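Long-range contact in muramidase (Sodiomyces alcalophilus, PDB 6ZM8), which hydrolyses the glycan strands of bacterial peptidoglycan as a fungal lysozyme of glycoside hydrolase family 25: residues A[3-8]-A[25-30]. Numbering follows the deposited sequence.
Sequences PGFDIS and RFVYIK
The first beta-alpha-beta unit of this TIM-barrel-like family 25 fold pairs Phe5, Asp6 and Ile7 with Val27, Tyr28 and Ile29 as parallel neighbours, the two short strands only 11° apart. Five backbone hydrogen bonds join them: Arg25 N to Pro3 O, Phe5 N to Phe26 O, Tyr28 N to Phe5 O, Ile7 N to Tyr28 O and Lys30 N to Ile7 O. Tyr28 N to Phe5 O is 3.0 Å, with the donor in the carbonyl plane. Gly4 CA lies over one face of the Phe26 ring, 3.5 Å from the Phe26 ring centroid, a CH-pi contact offset toward the rim; a side chain on Gly4 would run into Phe26 O. Phe26 gets there because CG sits between the backbone N and the carbonyl carbon (chi1 67°), which also sets Phe26 CE2 3.3 Å from Gly4 N. An alanine in place of Phe26 would probably leave Gly4 CA without its aromatic cover and open a gap toward Asn192 and Phe194. On the other face Phe5 and Val27 lie side by side, Val27 CG2 almost squarely over the centre of one face of the Phe5 ring, 3.7 Å from the Phe5 centroid. Farther along, Ile7 and Ile29 lie side by side, Ile7 CG1 4.0 Å from Ile29 CG1. Just past the end of strand 3-7, Ser8 CB rests on Lys30 CB, while Lys30 NZ reaches on to a salt bridge with Glu33. The Asp6 carboxylate has its partners elsewhere, OD2 accepting hydrogen bonds from Asn192 ND2 and Gln180 NE2. Helix 42-51 packs on Ile7, Val27 and Ile29, while strands 190-194 and 55-61 continue the sheet beyond 3-7 and 26-30 respectively.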
loop_
_atom_site.group_PDB
_atom_site.type_symbol
_atom_site.label_atom_id
_atom_site.label_comp_id
_atom_site.label_asym_id
_atom_site.label_seq_id
_atom_site.Cartn_x
_atom_site.Cartn_y
_atom_site.Cartn_z
ATOM N N PRO A 3 9.233 -12.844 -1.931
ATOM C CA PRO A 3 9.041 -12.296 -0.591
ATOM C C PRO A 3 9.353 -10.805 -0.517
ATOM O O PRO A 3 10.300 -10.319 -1.141
ATOM C CB PRO A 3 10.053 -13.081 0.286
ATOM C CG PRO A 3 10.909 -13.820 -0.655
ATOM C CD PRO A 3 10.493 -13.603 -2.021
ATOM N N GLY A 4 8.610 -10.132 0.351
ATOM C CA GLY A 4 8.937 -8.780 0.737
ATOM C C GLY A 4 8.253 -8.462 2.062
ATOM O O GLY A 4 7.799 -9.343 2.780
ATOM N N PHE A 5 8.212 -7.162 2.395
ATOM C CA PHE A 5 7.792 -6.785 3.739
ATOM C C PHE A 5 7.337 -5.320 3.727
ATOM O O PHE A 5 7.387 -4.642 2.704
ATOM C CB PHE A 5 8.888 -7.095 4.789
ATOM C CG PHE A 5 10.146 -6.263 4.760
ATOM C CD1 PHE A 5 11.089 -6.371 3.736
ATOM C CD2 PHE A 5 10.429 -5.404 5.809
ATOM C CE1 PHE A 5 12.274 -5.659 3.772
ATOM C CE2 PHE A 5 11.623 -4.694 5.865
ATOM C CZ PHE A 5 12.552 -4.839 4.849
ATOM N N ASP A 6 6.868 -4.856 4.885
ATOM C CA ASP A 6 6.514 -3.449 5.019
ATOM C C ASP A 6 6.784 -3.001 6.450
ATOM O O ASP A 6 6.776 -3.791 7.395
ATOM C CB ASP A 6 5.057 -3.144 4.587
ATOM C CG ASP A 6 4.028 -3.893 5.404
ATOM O OD1 ASP A 6 3.735 -3.414 6.536
ATOM O OD2 ASP A 6 3.542 -4.949 4.935
ATOM N N ILE A 7 7.064 -1.711 6.544
ATOM C CA ILE A 7 7.500 -1.054 7.783
ATOM C C ILE A 7 6.913 0.355 7.846
ATOM O O ILE A 7 6.508 0.960 6.847
ATOM C CB ILE A 7 9.039 -1.005 7.879
ATOM C CG1 ILE A 7 9.644 -0.231 6.690
ATOM C CG2 ILE A 7 9.625 -2.407 8.021
ATOM C CD1 ILE A 7 11.160 -0.282 6.634
ATOM N N SER A 8 6.935 0.870 9.072
ATOM C CA SER A 8 6.514 2.236 9.376
ATOM C C SER A 8 7.421 2.778 10.463
ATOM O O SER A 8 8.413 2.144 10.861
ATOM C CB SER A 8 5.065 2.276 9.827
ATOM O OG SER A 8 4.948 1.707 11.119
ATOM N N ARG A 25 12.817 -8.905 -1.469
ATOM C CA ARG A 25 13.154 -8.155 -2.670
ATOM C C ARG A 25 12.381 -6.846 -2.821
ATOM O O ARG A 25 12.764 -6.012 -3.645
ATOM C CB ARG A 25 12.987 -9.017 -3.927
ATOM C CG ARG A 25 13.960 -10.202 -3.965
ATOM C CD ARG A 25 15.390 -9.753 -4.256
ATOM N NE ARG A 25 16.346 -10.865 -4.268
ATOM C CZ ARG A 25 17.058 -11.274 -3.234
ATOM N NH1 ARG A 25 16.882 -10.756 -2.026
ATOM N NH2 ARG A 25 17.958 -12.228 -3.422
ATOM N N PHE A 26 11.301 -6.680 -2.057
ATOM C CA PHE A 26 10.557 -5.423 -2.106
ATOM C C PHE A 26 10.142 -5.051 -0.684
ATOM O O PHE A 26 10.028 -5.896 0.198
ATOM C CB PHE A 26 9.340 -5.508 -3.047
ATOM C CG PHE A 26 8.262 -6.447 -2.564
ATOM C CD1 PHE A 26 7.242 -5.990 -1.728
ATOM C CD2 PHE A 26 8.303 -7.812 -2.894
ATOM C CE1 PHE A 26 6.290 -6.872 -1.232
ATOM C CE2 PHE A 26 7.356 -8.683 -2.393
ATOM C CZ PHE A 26 6.352 -8.225 -1.576
ATOM N N VAL A 27 9.878 -3.751 -0.535
ATOM C CA VAL A 27 9.423 -3.220 0.754
ATOM C C VAL A 27 8.481 -2.045 0.473
ATOM O O VAL A 27 8.757 -1.215 -0.377
ATOM C CB VAL A 27 10.615 -2.843 1.648
ATOM C CG1 VAL A 27 11.477 -1.744 1.034
ATOM C CG2 VAL A 27 10.156 -2.458 3.065
ATOM N N TYR A 28 7.404 -1.990 1.260
ATOM C CA TYR A 28 6.534 -0.813 1.346
ATOM C C TYR A 28 6.782 -0.111 2.675
ATOM O O TYR A 28 6.937 -0.748 3.714
ATOM C CB TYR A 28 5.043 -1.181 1.207
ATOM C CG TYR A 28 4.506 -1.082 -0.198
ATOM C CD1 TYR A 28 4.301 0.158 -0.776
ATOM C CD2 TYR A 28 4.187 -2.212 -0.941
ATOM C CE1 TYR A 28 3.787 0.292 -2.068
ATOM C CE2 TYR A 28 3.661 -2.098 -2.237
ATOM C CZ TYR A 28 3.470 -0.841 -2.793
ATOM O OH TYR A 28 2.976 -0.789 -4.073
ATOM N N ILE A 29 6.775 1.223 2.617
ATOM C CA ILE A 29 7.219 2.060 3.734
ATOM C C ILE A 29 6.171 3.138 3.966
ATOM O O ILE A 29 5.794 3.861 3.042
ATOM C CB ILE A 29 8.580 2.699 3.408
ATOM C CG1 ILE A 29 9.627 1.612 3.137
ATOM C CG2 ILE A 29 9.028 3.616 4.541
ATOM C CD1 ILE A 29 10.912 2.140 2.512
ATOM N N LYS A 30 5.710 3.293 5.214
ATOM C CA LYS A 30 4.699 4.312 5.472
ATOM C C LYS A 30 5.277 5.696 5.231
ATOM O O LYS A 30 6.332 6.060 5.795
ATOM C CB LYS A 30 4.202 4.252 6.907
ATOM C CG LYS A 30 3.042 5.228 7.160
ATOM C CD LYS A 30 2.390 5.030 8.506
ATOM C CE LYS A 30 1.300 6.065 8.752
ATOM N NZ LYS A 30 0.631 5.825 10.033
#